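Local coordinates for pyridoxamine 5'-phosphate oxidase-related, FMN-binding protein (Mycobacterium smegmatis, PDB 6ECI) that binds flavin-adenine dinucleotide as a member of the flavin/deazaflavin-dependent oxidoreductase family and probably sequesters it to protect mycobacteria against hypoxic and oxidative stress, at residues Leu21-Thr26 / Phe67-His72. Numbering follows the deposited sequence.
Sequences LGRIVT and FEADDH
Carboxylate oxygen OE1 of E68 accepts two N-H groups from R23: NE at 3.1 Å, the salt bridge proper, and NH2 through a weak bond. NE meets OE1 nearly along its C-O axis, with the oxygen somewhat out of the guanidinium plane. Both donors converge on this one oxygen and the two planes stand 47° apart, hence no coplanar, two-oxygen pairing. An antiparallel hydrogen-bonded pair puts both side chains on one face, where they lie side by side: R23 N gives to E68 O at 2.9 Å, and E68 N returns a bond to R23 O at 3.0 Å. Bends at chi2 and chi3 (138° and -75°) turn the guanidinium toward the neighbouring strand, bringing NH2 to 3.4 Å from the CA of A69. Farther along, a water in the guanidinium plane accepts from R23 NH2 at 2.7 Å and from D70 N, and donates to L21 O, bridging the strands where their direct pairing ends. On the other sheet face, the F67 ring runs beside the backbone, CE1 lying 4.0 Å from the CA of G22, while CD1 of I24 reaches the ring edge; F39 adds an edge-to-face stack. Strands 21-28 and 64-72 thus adjoin within the antiparallel sheet of the FMN-binding fold, and L21 touches FAD. R23 NH1 forms a salt bridge with D70 OD2 of the second subunit and comes close to R23 NH2 there. Buried and shared between chains, this network implies that the acidic groups probably offset, at least partly, the closely placed arginines at the dimer interface, beside the flavin site.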
ATOM      1  N   LEU B  21      -4.143   3.005   8.710  1.00 16.01           N
ATOM      2  CA  LEU B  21      -3.082   2.185   8.139  1.00 12.98           C
ATOM      3  C   LEU B  21      -2.809   2.636   6.711  1.00 15.10           C
ATOM      4  O   LEU B  21      -3.720   2.665   5.876  1.00 12.90           O
ATOM      5  CB  LEU B  21      -3.462   0.705   8.183  1.00 12.93           C
ATOM      6  CG  LEU B  21      -2.329  -0.284   7.914  1.00 25.06           C
ATOM      7  CD1 LEU B  21      -1.274  -0.182   9.002  1.00 24.97           C
ATOM      8  CD2 LEU B  21      -2.875  -1.699   7.830  1.00 20.82           C
ATOM      9  N   GLY B  22      -1.554   2.989   6.438  1.00 18.86           N
ATOM     10  CA  GLY B  22      -1.120   3.373   5.109  1.00 14.11           C
ATOM     11  C   GLY B  22       0.208   2.731   4.767  1.00 19.06           C
ATOM     12  O   GLY B  22       0.691   1.876   5.516  1.00 17.92           O
ATOM     13  N   ARG B  23       0.821   3.130   3.654  1.00 18.16           N
ATOM     14  CA  ARG B  23       2.019   2.455   3.174  1.00 16.23           C
ATOM     15  C   ARG B  23       3.012   3.461   2.614  1.00 18.98           C
ATOM     16  O   ARG B  23       2.653   4.289   1.770  1.00 17.39           O
ATOM     17  CB  ARG B  23       1.661   1.418   2.105  1.00 16.88           C
ATOM     18  CG  ARG B  23       0.841   0.257   2.640  1.00 31.55           C
ATOM     19  CD  ARG B  23      -0.277  -0.120   1.694  1.00 26.73           C
ATOM     20  NE  ARG B  23      -1.390   0.820   1.721  1.00 44.90           N
ATOM     21  CZ  ARG B  23      -2.464   0.690   2.493  1.00 22.90           C
ATOM     22  NH1 ARG B  23      -2.575  -0.341   3.320  1.00 14.95           N
ATOM     23  NH2 ARG B  23      -3.431   1.595   2.437  1.00 24.40           N
ATOM     24  N   ILE B  24       4.254   3.384   3.090  1.00 14.40           N
ATOM     25  CA  ILE B  24       5.366   4.133   2.519  1.00 13.05           C
ATOM     26  C   ILE B  24       5.971   3.306   1.392  1.00 18.01           C
ATOM     27  O   ILE B  24       6.238   2.109   1.562  1.00 18.40           O
ATOM     28  CB  ILE B  24       6.422   4.454   3.590  1.00 14.69           C
ATOM     29  CG1 ILE B  24       5.890   5.474   4.595  1.00 23.46           C
ATOM     30  CG2 ILE B  24       7.701   4.970   2.946  1.00 17.74           C
ATOM     31  CD1 ILE B  24       5.964   6.907   4.123  1.00 17.39           C
ATOM     32  N   VAL B  25       6.183   3.932   0.239  1.00 13.69           N
ATOM     33  CA  VAL B  25       6.797   3.277  -0.912  1.00 20.17           C
ATOM     34  C   VAL B  25       8.091   4.012  -1.229  1.00 18.45           C
ATOM     35  O   VAL B  25       8.075   5.215  -1.517  1.00 17.85           O
ATOM     36  CB  VAL B  25       5.858   3.255  -2.130  1.00 25.41           C
ATOM     37  CG1 VAL B  25       6.575   2.696  -3.350  1.00 15.15           C
ATOM     38  CG2 VAL B  25       4.613   2.437  -1.824  1.00 23.63           C
ATOM     39  N   THR B  26       9.209   3.293  -1.168  1.00 18.02           N
ATOM     40  CA  THR B  26      10.523   3.851  -1.444  1.00 25.03           C
ATOM     41  C   THR B  26      11.113   3.190  -2.681  1.00 27.24           C
ATOM     42  O   THR B  26      10.824   2.027  -2.982  1.00 28.98           O
ATOM     43  CB  THR B  26      11.469   3.672  -0.251  1.00 26.77           C
ATOM     44  OG1 THR B  26      11.533   2.285   0.110  1.00 26.74           O
ATOM     45  CG2 THR B  26      10.977   4.479   0.940  1.00 29.28           C
ATOM     46  N   PHE B  67       3.465   7.938  -0.244  1.00 18.81           N
ATOM     47  CA  PHE B  67       2.557   7.504   0.807  1.00 18.06           C
ATOM     48  C   PHE B  67       1.181   7.276   0.206  1.00 14.85           C
ATOM     49  O   PHE B  67       0.675   8.121  -0.538  1.00 11.12           O
ATOM     50  CB  PHE B  67       2.454   8.516   1.943  1.00 14.65           C
ATOM     51  CG  PHE B  67       1.433   8.142   2.978  1.00 15.89           C
ATOM     52  CD1 PHE B  67       1.739   7.218   3.962  1.00 14.72           C
ATOM     53  CD2 PHE B  67       0.165   8.696   2.957  1.00 15.96           C
ATOM     54  CE1 PHE B  67       0.806   6.864   4.913  1.00 17.92           C
ATOM     55  CE2 PHE B  67      -0.774   8.345   3.905  1.00 17.96           C
ATOM     56  CZ  PHE B  67      -0.453   7.426   4.886  1.00 15.50           C
ATOM     57  N   GLU B  68       0.574   6.145   0.542  1.00 13.29           N
ATOM     58  CA  GLU B  68      -0.744   5.821   0.027  1.00 19.87           C
ATOM     59  C   GLU B  68      -1.595   5.231   1.139  1.00 17.11           C
ATOM     60  O   GLU B  68      -1.094   4.562   2.046  1.00 18.92           O
ATOM     61  CB  GLU B  68      -0.661   4.846  -1.155  1.00 16.48           C
ATOM     62  CG  GLU B  68      -1.956   4.693  -1.922  1.00 16.90           C
ATOM     63  CD  GLU B  68      -2.794   3.535  -1.424  1.00 19.39           C
ATOM     64  OE1 GLU B  68      -2.290   2.750  -0.594  1.00 19.57           O
ATOM     65  OE2 GLU B  68      -3.955   3.408  -1.869  1.00 15.44           O
ATOM     66  N   ALA B  69      -2.892   5.511   1.061  1.00 16.50           N
ATOM     67  CA  ALA B  69      -3.895   4.919   1.930  1.00 15.64           C
ATOM     68  C   ALA B  69      -5.214   4.919   1.170  1.00 19.46           C
ATOM     69  O   ALA B  69      -5.449   5.777   0.314  1.00 19.64           O
ATOM     70  CB  ALA B  69      -4.019   5.677   3.253  1.00 12.76           C
ATOM     71  N   ASP B  70      -6.065   3.940   1.467  1.00 17.89           N
ATOM     72  CA  ASP B  70      -7.309   3.788   0.726  1.00 18.77           C
ATOM     73  C   ASP B  70      -8.361   3.159   1.628  1.00 17.88           C
ATOM     74  O   ASP B  70      -8.090   2.791   2.774  1.00 21.45           O
ATOM     75  CB  ASP B  70      -7.092   2.960  -0.547  1.00 16.86           C
ATOM     76  CG  ASP B  70      -6.385   1.646  -0.283  1.00 14.21           C
ATOM     77  OD1 ASP B  70      -6.778   0.931   0.662  1.00 23.75           O
ATOM     78  OD2 ASP B  70      -5.446   1.312  -1.035  1.00 16.94           O
ATOM     79  N   ASP B  71      -9.572   3.039   1.092  1.00 17.48           N
ATOM     80  CA  ASP B  71     -10.691   2.384   1.760  1.00 27.93           C
ATOM     81  C   ASP B  71     -11.787   2.171   0.725  1.00 25.68           C
ATOM     82  O   ASP B  71     -11.766   2.766  -0.356  1.00 20.54           O
ATOM     83  CB  ASP B  71     -11.206   3.200   2.948  1.00 26.37           C
ATOM     84  CG  ASP B  71     -11.983   2.356   3.937  1.00 25.85           C
ATOM     85  OD1 ASP B  71     -11.526   1.240   4.260  1.00 27.00           O
ATOM     86  OD2 ASP B  71     -13.058   2.806   4.382  1.00 37.64           O
ATOM     87  N   HIS B  72     -12.754   1.324   1.076  1.00 22.79           N
ATOM     88  CA  HIS B  72     -13.791   0.935   0.130  1.00 21.12           C
ATOM     89  C   HIS B  72     -14.962   0.316   0.878  1.00 25.68           C
ATOM     90  O   HIS B  72     -14.816  -0.196   1.991  1.00 24.23           O
ATOM     91  CB  HIS B  72     -13.255  -0.064  -0.896  1.00 14.97           C
ATOM     92  CG  HIS B  72     -13.063  -1.438  -0.337  1.00 21.55           C
ATOM     93  ND1 HIS B  72     -14.031  -2.416  -0.418  1.00 17.46           N
ATOM     94  CD2 HIS B  72     -12.029  -1.988   0.342  1.00 22.89           C
ATOM     95  CE1 HIS B  72     -13.592  -3.515   0.171  1.00 24.89           C
ATOM     96  NE2 HIS B  72     -12.381  -3.280   0.641  1.00 18.83           N
TER
HETATM   97  O   HOH W   1      -5.644   2.482   3.651  1.00 16.53           O